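Local coordinates for enoyl-[acyl-carrier-protein] reductase [FMN] (Thermotoga maritima, PDB 5GVH) that binds flavin mononucleotide and probably catalyses the NADH-dependent reduction of enoyl groups carried on acyl carrier protein, at residues A[34-39]-A[64-69]; A[100-105]-A[129-134]; A[171-176]-A[188-193]; A[258-263]-A[272-277]. One frame throughout, in Å; residues are numbered along the deposited sequence.

Contact 1 of 4, residues A[34-39]-A[64-69]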
# COMPACT_ATOMS: atom_id res chain seq x y z
N VAL A 34 5.11 -20.57 -15.98
CA VAL A 34 5.63 -19.21 -15.80
C VAL A 34 7.02 -19.08 -16.41
O VAL A 34 7.34 -18.07 -17.04
CB VAL A 34 5.62 -18.82 -14.31
CG1 VAL A 34 6.37 -17.51 -14.10
CG2 VAL A 34 4.19 -18.71 -13.79
N SER A 35 7.86 -20.09 -16.21
CA SER A 35 9.21 -20.05 -16.77
C SER A 35 9.19 -20.19 -18.28
O SER A 35 9.96 -19.52 -18.98
CB SER A 35 10.09 -21.14 -16.14
OG SER A 35 10.37 -20.85 -14.78
N GLU A 36 8.30 -21.03 -18.81
CA GLU A 36 8.21 -21.16 -20.26
C GLU A 36 7.77 -19.86 -20.91
O GLU A 36 8.21 -19.53 -22.02
CB GLU A 36 7.26 -22.31 -20.65
CG GLU A 36 7.96 -23.65 -20.86
CD GLU A 36 9.03 -23.59 -21.94
OE1 GLU A 36 8.70 -23.72 -23.14
OE2 GLU A 36 10.21 -23.37 -21.58
N ALA A 37 6.93 -19.09 -20.22
CA ALA A 37 6.43 -17.82 -20.73
C ALA A 37 7.42 -16.67 -20.57
O ALA A 37 7.06 -15.52 -20.87
CB ALA A 37 5.11 -17.47 -20.05
N GLY A 38 8.64 -16.92 -20.09
CA GLY A 38 9.66 -15.89 -19.99
C GLY A 38 9.83 -15.29 -18.60
O GLY A 38 10.83 -14.58 -18.37
N GLY A 39 8.90 -15.53 -17.69
CA GLY A 39 9.07 -15.14 -16.30
C GLY A 39 9.86 -16.18 -15.53
O GLY A 39 10.53 -17.05 -16.10
N THR A 64 10.43 -27.68 -18.64
CA THR A 64 11.07 -26.47 -19.14
C THR A 64 12.56 -26.55 -18.83
O THR A 64 12.97 -27.14 -17.83
CB THR A 64 10.47 -25.20 -18.52
OG1 THR A 64 11.14 -24.05 -19.03
CG2 THR A 64 10.60 -25.23 -16.99
N ASP A 65 13.35 -25.93 -19.70
CA ASP A 65 14.78 -25.78 -19.49
C ASP A 65 15.16 -24.37 -19.05
O ASP A 65 16.35 -24.10 -18.82
CB ASP A 65 15.55 -26.15 -20.76
CG ASP A 65 15.09 -27.47 -21.33
OD1 ASP A 65 15.33 -28.51 -20.68
OD2 ASP A 65 14.48 -27.47 -22.42
N LYS A 66 14.18 -23.48 -18.91
CA LYS A 66 14.41 -22.09 -18.53
C LYS A 66 14.67 -21.97 -17.03
O LYS A 66 14.35 -22.89 -16.27
CB LYS A 66 13.19 -21.25 -18.93
CG LYS A 66 12.77 -21.38 -20.39
CD LYS A 66 13.18 -20.16 -21.19
CE LYS A 66 12.72 -20.26 -22.63
NZ LYS A 66 11.23 -20.37 -22.73
N PRO A 67 15.25 -20.86 -16.57
CA PRO A 67 15.50 -20.70 -15.14
C PRO A 67 14.22 -20.79 -14.31
O PRO A 67 13.10 -20.56 -14.79
CB PRO A 67 16.13 -19.32 -15.03
CG PRO A 67 16.77 -19.12 -16.37
CD PRO A 67 15.84 -19.75 -17.35
N PHE A 68 14.41 -21.15 -13.04
CA PHE A 68 13.33 -21.33 -12.08
C PHE A 68 13.93 -21.18 -10.69
O PHE A 68 15.16 -21.14 -10.53
CB PHE A 68 12.64 -22.69 -12.23
CG PHE A 68 13.53 -23.87 -11.86
CD1 PHE A 68 13.38 -24.51 -10.64
CD2 PHE A 68 14.50 -24.32 -12.74
CE1 PHE A 68 14.18 -25.58 -10.29
CE2 PHE A 68 15.31 -25.40 -12.41
CZ PHE A 68 15.16 -26.04 -11.19
N GLY A 69 13.06 -21.11 -9.68
CA GLY A 69 13.52 -20.99 -8.32
C GLY A 69 12.76 -21.91 -7.39
O GLY A 69 11.77 -22.54 -7.77
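Glu36 and Thr64 run antiparallel alongside one another, and Thr64 OG1 donates a hydrogen bond of 2.8 Å to Glu36 OE2. It meets the carboxylate oxygen on its anti side, 20° out of the carboxylate plane. The same hydroxyl also accepts from Lys66 N, at 3.1 Å from Thr64 OG1, closing an ST turn. OG1 stands opposite the backbone N of Thr64 (chi1 179°) and beside its carbonyl carbon, which points it along the chain toward that amide. A valine in place of Thr64 would probably leave Glu36 OE2 with only the weak lysine bond from this loop and deprive Lys66 N of the acceptor that fixes the turn.

The lysine chain of Lys66 passes roughly perpendicular to the glutamate. Its aliphatic part lies against the helix end, with Lys66 CG 3.7 Å from Ser35 O, and bends at chi2 and chi4 bring Lys66 NZ to 3.4 Å from Glu36 OE2, a salt bridge with a weak hydrogen bond. Deeper in, Ser35 OG donates to Pro67 O over 2.7 Å, in the carbonyl plane and with a C=O...donor angle of 151°; Gly41 N also bonds to this hydroxyl. Gly38, at positive phi, ends the helix in a Schellman motif.

The contact ties the C-terminal end of helix 28-36 to the loop leading from helix 50-61 into strand 69-72 of the TIM barrel. Phe68 turns its ring away onto Ile57, Leu60 and Arg61 of helix 50-61, Val34 and Ala37 pack on helix 290-310, and Gly69 begins the pairing with strand 42-44.

Contact 2 of 4, residues A[100-105]-A[129-134]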
# COMPACT_ATOMS: atom_id res chain seq x y z
N ASN A 100 14.96 -14.30 8.79
CA ASN A 100 16.31 -13.88 8.41
C ASN A 100 17.07 -15.10 7.89
O ASN A 100 17.44 -15.98 8.69
CB ASN A 100 17.02 -13.23 9.59
CG ASN A 100 18.48 -12.97 9.31
OD1 ASN A 100 18.88 -12.77 8.17
ND2 ASN A 100 19.29 -12.97 10.37
N PRO A 101 17.30 -15.20 6.56
CA PRO A 101 17.97 -16.39 6.01
C PRO A 101 19.47 -16.22 5.89
O PRO A 101 20.08 -16.77 4.97
CB PRO A 101 17.33 -16.51 4.62
CG PRO A 101 17.11 -15.07 4.22
CD PRO A 101 16.82 -14.30 5.50
N THR A 102 20.08 -15.47 6.80
CA THR A 102 21.52 -15.25 6.73
C THR A 102 22.30 -16.55 6.84
O THR A 102 23.30 -16.74 6.14
CB THR A 102 21.94 -14.26 7.81
OG1 THR A 102 21.33 -12.99 7.53
CG2 THR A 102 23.45 -14.10 7.87
N LYS A 103 21.84 -17.47 7.68
CA LYS A 103 22.55 -18.73 7.90
C LYS A 103 22.64 -19.59 6.65
O LYS A 103 23.40 -20.57 6.64
CB LYS A 103 21.87 -19.51 9.02
CG LYS A 103 20.36 -19.62 8.86
CD LYS A 103 19.88 -21.05 9.06
CE LYS A 103 20.30 -21.60 10.40
NZ LYS A 103 19.76 -22.98 10.64
N TYR A 104 21.88 -19.28 5.60
CA TYR A 104 21.90 -20.07 4.38
C TYR A 104 22.54 -19.37 3.19
O TYR A 104 22.77 -20.02 2.17
CB TYR A 104 20.47 -20.48 3.99
CG TYR A 104 19.77 -21.37 4.98
CD1 TYR A 104 18.47 -21.09 5.39
CD2 TYR A 104 20.38 -22.50 5.49
CE1 TYR A 104 17.80 -21.90 6.28
CE2 TYR A 104 19.73 -23.33 6.39
CZ TYR A 104 18.44 -23.03 6.77
OH TYR A 104 17.78 -23.85 7.67
N ILE A 105 22.80 -18.06 3.29
CA ILE A 105 23.28 -17.31 2.13
C ILE A 105 24.57 -17.92 1.60
O ILE A 105 24.66 -18.32 0.44
CB ILE A 105 23.48 -15.82 2.48
CG1 ILE A 105 22.26 -15.25 3.19
CG2 ILE A 105 23.79 -15.02 1.22
CD1 ILE A 105 21.03 -15.29 2.38
N GLU A 129 21.40 -7.87 2.42
CA GLU A 129 22.21 -7.36 1.32
C GLU A 129 23.69 -7.57 1.61
O GLU A 129 24.46 -7.92 0.73
CB GLU A 129 21.92 -5.87 1.10
CG GLU A 129 22.98 -5.15 0.27
CD GLU A 129 22.57 -3.74 -0.10
OE1 GLU A 129 22.17 -3.52 -1.26
OE2 GLU A 129 22.64 -2.85 0.78
N ARG A 130 24.07 -7.35 2.87
CA ARG A 130 25.44 -7.57 3.30
C ARG A 130 25.73 -9.06 3.41
O ARG A 130 26.74 -9.55 2.92
CB ARG A 130 25.70 -6.88 4.64
CG ARG A 130 26.06 -5.41 4.53
CD ARG A 130 25.85 -4.68 5.84
NE ARG A 130 26.88 -5.01 6.82
CZ ARG A 130 26.63 -5.52 8.02
NH1 ARG A 130 25.38 -5.77 8.39
NH2 ARG A 130 27.63 -5.79 8.85
N ALA A 131 24.82 -9.78 4.07
CA ALA A 131 24.94 -11.22 4.20
C ALA A 131 25.30 -11.86 2.87
O ALA A 131 25.84 -12.97 2.84
CB ALA A 131 23.65 -11.80 4.77
N GLY A 132 25.05 -11.16 1.76
CA GLY A 132 25.47 -11.62 0.45
C GLY A 132 24.36 -11.73 -0.57
O GLY A 132 24.62 -12.06 -1.73
N ALA A 133 23.12 -11.43 -0.17
CA ALA A 133 21.96 -11.64 -1.04
C ALA A 133 22.13 -10.96 -2.40
O ALA A 133 22.73 -9.89 -2.51
CB ALA A 133 20.70 -11.15 -0.34
N ASP A 134 21.58 -11.60 -3.44
CA ASP A 134 21.75 -11.10 -4.81
C ASP A 134 20.67 -10.09 -5.19
O ASP A 134 20.91 -9.21 -6.02
CB ASP A 134 21.72 -12.25 -5.81
CG ASP A 134 22.71 -13.33 -5.47
OD1 ASP A 134 22.31 -14.32 -4.82
OD2 ASP A 134 23.88 -13.19 -5.87
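Ile105 leans with both branches on the end of helix 122-131. Its CB faces Ala131 O at 3.7 Å, and from there the side chain forks. CG2, opposite the backbone N of Ile105, comes closest, reaching 3.3 Å from Ala131 O and 3.8 Å from Gly132 C, so that this methyl lies over the turn that leaves the helix. CG1 takes the other direction and meets the methyl CB of Ala131 at 4.0 Å. Ile105 CD1, the tip, turns back toward the start of its own helix and lies 3.1 Å from Pro101 O. Ile105 also touches Val115 of strand 114-119.

Ala131 CB is flanked by a second residue: Thr102 OG1 lies 3.8 Å and Thr102 CG2 3.9 Å from it. Gly132 has positive phi, and a CB there would come within 3.2 Å of Ile105 CG2, so the close fit depends on its lack of a side chain.

No hydrogen bond spans the two segments. Thr102 OG1 bonds to Asn100 OD1, and Thr102 N closes an Asx turn from above that carbonyl plane; Gly132 O is bonded to Lys109. The join is thus van der Waals packing, methyls against a methyl and against the backbone of the helix end, with no polar bond to fix its direction.

Contact 3 of 4, residues A[171-176]-A[188-193]. With FMN (flavin mononucleotide), chain C.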
# COMPACT_ATOMS: atom_id res chain seq x y z
N GLY A 171 3.26 -7.84 -3.65
CA GLY A 171 2.10 -7.45 -2.86
C GLY A 171 1.25 -6.38 -3.53
O GLY A 171 1.62 -5.20 -3.58
N GLY A 172 0.10 -6.80 -4.05
CA GLY A 172 -0.80 -5.90 -4.72
C GLY A 172 -0.57 -5.71 -6.20
O GLY A 172 -1.29 -4.90 -6.82
N ILE A 173 0.39 -6.43 -6.81
CA ILE A 173 0.66 -6.28 -8.24
C ILE A 173 -0.14 -7.32 -9.01
O ILE A 173 0.01 -8.53 -8.79
CB ILE A 173 2.16 -6.41 -8.56
CG1 ILE A 173 2.98 -5.26 -7.96
CG2 ILE A 173 2.36 -6.32 -10.06
CD1 ILE A 173 3.61 -5.56 -6.62
N ALA A 174 -0.98 -6.84 -9.95
CA ALA A 174 -1.80 -7.76 -10.72
C ALA A 174 -1.95 -7.38 -12.19
O ALA A 174 -2.66 -8.09 -12.91
CB ALA A 174 -3.19 -7.90 -10.08
N ASP A 175 -1.30 -6.32 -12.66
CA ASP A 175 -1.48 -5.86 -14.03
C ASP A 175 -0.31 -4.95 -14.39
O ASP A 175 0.59 -4.72 -13.57
CB ASP A 175 -2.84 -5.17 -14.19
CG ASP A 175 -3.10 -4.09 -13.13
OD1 ASP A 175 -4.27 -3.91 -12.72
OD2 ASP A 175 -2.13 -3.41 -12.72
N GLY A 176 -0.34 -4.42 -15.61
CA GLY A 176 0.74 -3.55 -16.07
C GLY A 176 0.86 -2.22 -15.34
O GLY A 176 1.95 -1.65 -15.27
N GLU A 188 12.85 -3.12 -9.82
CA GLU A 188 13.35 -3.53 -11.13
C GLU A 188 12.77 -4.87 -11.57
O GLU A 188 13.27 -5.46 -12.54
CB GLU A 188 14.88 -3.58 -11.12
CG GLU A 188 15.50 -2.30 -10.61
CD GLU A 188 17.00 -2.33 -10.65
OE1 GLU A 188 17.57 -2.55 -11.75
OE2 GLU A 188 17.61 -2.15 -9.58
N ALA A 189 11.74 -5.35 -10.87
CA ALA A 189 10.96 -6.52 -11.26
C ALA A 189 9.77 -6.57 -10.31
O ALA A 189 9.72 -5.84 -9.32
CB ALA A 189 11.78 -7.82 -11.19
N VAL A 190 8.81 -7.46 -10.61
CA VAL A 190 7.64 -7.67 -9.77
C VAL A 190 7.45 -9.16 -9.51
O VAL A 190 7.83 -10.01 -10.33
CB VAL A 190 6.35 -7.06 -10.37
CG1 VAL A 190 6.49 -5.52 -10.49
CG2 VAL A 190 6.00 -7.70 -11.70
N GLN A 191 6.87 -9.47 -8.35
CA GLN A 191 6.49 -10.82 -7.97
C GLN A 191 4.99 -10.85 -7.67
O GLN A 191 4.48 -10.00 -6.93
CB GLN A 191 7.30 -11.29 -6.76
CG GLN A 191 6.69 -12.47 -6.02
CD GLN A 191 7.56 -12.98 -4.86
OE1 GLN A 191 8.60 -13.57 -5.09
NE2 GLN A 191 7.11 -12.76 -3.62
N MET A 192 4.30 -11.82 -8.25
CA MET A 192 2.85 -11.96 -8.10
C MET A 192 2.53 -13.35 -7.56
O MET A 192 3.20 -14.33 -7.90
CB MET A 192 2.13 -11.74 -9.45
CG MET A 192 2.11 -10.29 -9.92
SD MET A 192 1.34 -10.03 -11.54
CE MET A 192 2.81 -9.99 -12.55
N GLY A 193 1.51 -13.42 -6.72
CA GLY A 193 1.03 -14.70 -6.26
C GLY A 193 -0.42 -14.92 -6.65
O GLY A 193 -0.72 -15.83 -7.43
N1 FMN C . 5.34 -16.52 0.39
C2 FMN C . 6.39 -17.23 0.95
O2 FMN C . 7.50 -16.71 1.15
N3 FMN C . 6.22 -18.54 1.29
C4 FMN C . 5.01 -19.17 1.08
O4 FMN C . 4.89 -20.35 1.41
C4A FMN C . 3.95 -18.46 0.52
N5 FMN C . 2.74 -19.09 0.32
C5A FMN C . 1.69 -18.39 -0.26
C6 FMN C . 0.49 -19.05 -0.48
C7 FMN C . -0.58 -18.38 -1.05
C7M FMN C . -1.87 -19.10 -1.27
C8 FMN C . -0.44 -17.03 -1.42
C8M FMN C . -1.59 -16.29 -2.03
C9 FMN C . 0.77 -16.38 -1.20
C9A FMN C . 1.85 -17.05 -0.62
N10 FMN C . 3.07 -16.42 -0.41
C10 FMN C . 4.12 -17.12 0.17
C1' FMN C . 3.25 -14.98 -0.80
C2' FMN C . 3.63 -14.90 -2.28
O2' FMN C . 4.90 -15.47 -2.47
C3' FMN C . 3.68 -13.47 -2.79
O3' FMN C . 4.80 -12.83 -2.21
C4' FMN C . 2.39 -12.70 -2.52
O4' FMN C . 1.32 -13.48 -3.01
C5' FMN C . 2.35 -11.38 -3.27
O5' FMN C . 1.09 -10.76 -3.09
P FMN C . -0.10 -10.82 -4.18
O1P FMN C . -0.92 -9.55 -4.05
O2P FMN C . 0.43 -10.94 -5.59
O3P FMN C . -1.01 -11.98 -3.84
O HOH W 1 2.10 -8.81 -6.08
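Ile173 and Met192, their side chains nearly perpendicular, make the tight side of this contact. Met192 CG is pressed to 3.0 Å from Ile173 O and also lies 4.0 Å from Ile173 CG2. With CG opposite its carbonyl carbon (chi1 -72°) and a bend at chi3, Met192 carries its sulfur on across the loop, where SD meets Ala174 CA at 4.0 Å. Ile173 CG2 also touches Val190 CB at 4.1 Å, and Phe153 of the second subunit packs on Ile173.

The other side, also buried, is looser: too distant for a direct hydrogen bond, Gly171 N and Gln191 O are joined through a water beside the phosphate. This water accepts from Gly171 N at 2.9 Å and from Ile173 N, and lies 2.8 Å from both Gln191 O and FMN O2P. Both backbones grip the phosphate. Gly172 N donates to FMN O1P with a nearly straight N-H...O angle of 168°, and Gly193 N reaches FMN O2P at 2.9 Å and 172°. A side chain on Gly193 would run into FMN O4'. Gln191, its chain extended beyond CG, brings NE2 to FMN O3' in a weak bond.

The two segments form the phosphate site at the C-terminal ends of the seventh and eighth strands of the TIM barrel, as in many FMN-binding barrels. Strand 190-192 lies between strands 167-170 and 17-19, Met192 reaches Ile297 of helix 290-310, and Asp175 caps helix 176-184 through Gly178 N while bonding to Arg161 and Asn157 of the second subunit.

Contact 4 of 4, residues A[258-263]-A[272-277]. With FMN (flavin mononucleotide), chain C.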
# COMPACT_ATOMS: atom_id res chain seq x y z
N VAL A 258 -3.75 -25.65 11.56
CA VAL A 258 -2.88 -26.74 11.14
C VAL A 258 -3.50 -27.43 9.92
O VAL A 258 -4.54 -28.09 10.03
CB VAL A 258 -2.65 -27.74 12.29
CG1 VAL A 258 -1.83 -28.93 11.80
CG2 VAL A 258 -1.97 -27.05 13.46
N GLY A 259 -2.86 -27.28 8.76
CA GLY A 259 -3.39 -27.88 7.56
C GLY A 259 -4.58 -27.15 6.97
O GLY A 259 -5.25 -27.69 6.09
N SER A 260 -4.85 -25.93 7.41
CA SER A 260 -6.00 -25.20 6.88
C SER A 260 -5.73 -24.69 5.47
O SER A 260 -6.67 -24.50 4.69
CB SER A 260 -6.36 -24.04 7.81
OG SER A 260 -5.24 -23.19 8.01
N LEU A 261 -4.46 -24.47 5.11
CA LEU A 261 -4.18 -24.01 3.76
C LEU A 261 -4.48 -25.11 2.74
O LEU A 261 -4.96 -24.82 1.65
CB LEU A 261 -2.74 -23.53 3.64
CG LEU A 261 -2.23 -23.09 2.27
CD1 LEU A 261 -3.11 -21.99 1.68
CD2 LEU A 261 -0.79 -22.60 2.40
N ARG A 262 -4.22 -26.37 3.11
CA ARG A 262 -4.43 -27.47 2.17
C ARG A 262 -5.91 -27.73 1.90
O ARG A 262 -6.28 -28.00 0.75
CB ARG A 262 -3.77 -28.73 2.70
CG ARG A 262 -3.62 -29.79 1.64
CD ARG A 262 -2.79 -30.93 2.15
NE ARG A 262 -3.59 -31.99 2.73
CZ ARG A 262 -4.13 -32.98 2.02
NH1 ARG A 262 -3.96 -33.04 0.71
NH2 ARG A 262 -4.85 -33.91 2.63
N ARG A 263 -6.77 -27.66 2.92
CA ARG A 263 -8.19 -27.85 2.68
C ARG A 263 -8.76 -26.77 1.77
O ARG A 263 -9.75 -26.99 1.07
CB ARG A 263 -8.96 -27.88 4.01
CG ARG A 263 -8.21 -28.54 5.15
CD ARG A 263 -9.00 -28.43 6.45
NE ARG A 263 -8.13 -28.53 7.62
CZ ARG A 263 -7.86 -29.66 8.26
NH1 ARG A 263 -8.41 -30.80 7.85
NH2 ARG A 263 -7.05 -29.66 9.31
N ARG A 272 -13.31 -24.81 6.47
CA ARG A 272 -12.10 -25.09 7.23
C ARG A 272 -10.83 -24.71 6.47
O ARG A 272 -9.75 -25.21 6.82
CB ARG A 272 -12.02 -26.57 7.63
CG ARG A 272 -12.95 -26.97 8.76
CD ARG A 272 -12.22 -27.82 9.80
NE ARG A 272 -11.67 -26.99 10.87
CZ ARG A 272 -11.19 -27.48 12.01
NH1 ARG A 272 -11.20 -28.79 12.23
NH2 ARG A 272 -10.71 -26.66 12.93
N GLY A 273 -10.91 -23.86 5.46
CA GLY A 273 -9.76 -23.52 4.64
C GLY A 273 -9.25 -22.11 4.88
O GLY A 273 -10.02 -21.19 5.17
N SER A 274 -7.93 -21.95 4.75
CA SER A 274 -7.28 -20.64 4.74
C SER A 274 -7.00 -20.27 3.30
O SER A 274 -6.03 -20.74 2.69
CB SER A 274 -5.99 -20.65 5.56
OG SER A 274 -6.27 -20.80 6.93
N PHE A 275 -7.86 -19.42 2.73
CA PHE A 275 -7.72 -18.98 1.35
C PHE A 275 -6.82 -17.75 1.36
O PHE A 275 -7.27 -16.60 1.34
CB PHE A 275 -9.08 -18.73 0.73
CG PHE A 275 -9.83 -20.00 0.47
CD1 PHE A 275 -10.37 -20.71 1.52
CD2 PHE A 275 -9.95 -20.49 -0.81
CE1 PHE A 275 -11.04 -21.88 1.29
CE2 PHE A 275 -10.60 -21.68 -1.05
CZ PHE A 275 -11.15 -22.37 -0.01
N MET A 276 -5.51 -18.02 1.44
CA MET A 276 -4.53 -16.95 1.39
C MET A 276 -4.63 -16.23 0.06
O MET A 276 -4.50 -16.86 -1.00
CB MET A 276 -3.12 -17.49 1.62
CG MET A 276 -2.84 -17.90 3.07
SD MET A 276 -1.15 -18.50 3.26
CE MET A 276 -1.10 -18.78 5.02
N VAL A 277 -4.91 -14.93 0.12
CA VAL A 277 -5.04 -14.06 -1.04
C VAL A 277 -4.63 -12.65 -0.63
O VAL A 277 -4.78 -12.25 0.52
CB VAL A 277 -6.48 -14.01 -1.62
CG1 VAL A 277 -6.82 -15.28 -2.38
CG2 VAL A 277 -7.48 -13.76 -0.51
N1 FMN C . 5.34 -16.52 0.39
C2 FMN C . 6.39 -17.23 0.95
O2 FMN C . 7.50 -16.71 1.15
N3 FMN C . 6.22 -18.54 1.29
C4 FMN C . 5.01 -19.17 1.08
O4 FMN C . 4.89 -20.35 1.41
C4A FMN C . 3.95 -18.46 0.52
N5 FMN C . 2.74 -19.09 0.32
C5A FMN C . 1.69 -18.39 -0.26
C6 FMN C . 0.49 -19.05 -0.48
C7 FMN C . -0.58 -18.38 -1.05
C7M FMN C . -1.87 -19.10 -1.27
C8 FMN C . -0.44 -17.03 -1.42
C8M FMN C . -1.59 -16.29 -2.03
C9 FMN C . 0.77 -16.38 -1.20
C9A FMN C . 1.85 -17.05 -0.62
N10 FMN C . 3.07 -16.42 -0.41
C10 FMN C . 4.12 -17.12 0.17
C1' FMN C . 3.25 -14.98 -0.80
C2' FMN C . 3.63 -14.90 -2.28
O2' FMN C . 4.90 -15.47 -2.47
C3' FMN C . 3.68 -13.47 -2.79
O3' FMN C . 4.80 -12.83 -2.21
C4' FMN C . 2.39 -12.70 -2.52
O4' FMN C . 1.32 -13.48 -3.01
C5' FMN C . 2.35 -11.38 -3.27
O5' FMN C . 1.09 -10.76 -3.09
P FMN C . -0.10 -10.82 -4.18
O1P FMN C . -0.92 -9.55 -4.05
O2P FMN C . 0.43 -10.94 -5.59
O3P FMN C . -1.01 -11.98 -3.84
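Ser260 OG accepts a hydrogen bond of 2.8 Å from Ser274 OG and passes its own on to Leu257 O, so the buried hydroxyl is engaged on both counts. The backbone of the same residue is held too. Ser274 N donates to Ser260 O at 2.8 Å, coming from above the carbonyl plane, 62° out of it, and Gly273 CA adds a CH...O contact of 3.2 Å to Ser260 O. A CB on Gly273 would collide with CE1 of the Phe275 ring.

Gly259 is the N-cap of helix 260-265, and the returning chain 272-277 runs past the first turn of that helix before an inverse gamma turn centred on Phe275. Leu261, its CG set opposite the backbone N (chi1 177°), puts CD1 3.3 Å from Ser274 O and CD2 against Met276 SD at 4.2 Å.

At the outer end the chains of Arg263 and Arg272 run alongside in the same direction, their guanidinium planes 14° apart. Arg263 CD rests 3.3 Å from Arg272 O, and farther out Arg263 NH2 donates to Val258 O at 3.0 Å, which would help to offset the nearness of two like charges. With an alanine here instead of Arg263, Val258 O is likely to lose this donor and the flank of Arg272 CB its cover.

At the inner end Met276 touches the flavin. Its CB lies 3.5 Å from FMN C7M, and its carbonyl, bonded to Tyr208 OH, faces the neighbouring methyl C8M.

In the fold
Contacts 3 and 4 meet different parts of one cofactor: 171-176/188-193 binds the phosphate and ribityl chain, 258-263/272-277 meets the dimethyl edge of the flavin. Their centres are 23 Å apart and their nearest atoms about 7 Å. Contacts 1 and 2 belong to the outer framework of the barrel. Contact 1 comes within about 7 Å of contact 3 by nearest atoms, and the side chain of Phe68 is about 11 Å from Gly21, whose carbonyl binds FMN. In contact 2 the Ile105 side chain stays about 14 Å from FMN. Contacts 2 and 4 are the farthest apart, with centres 30 Å from each other.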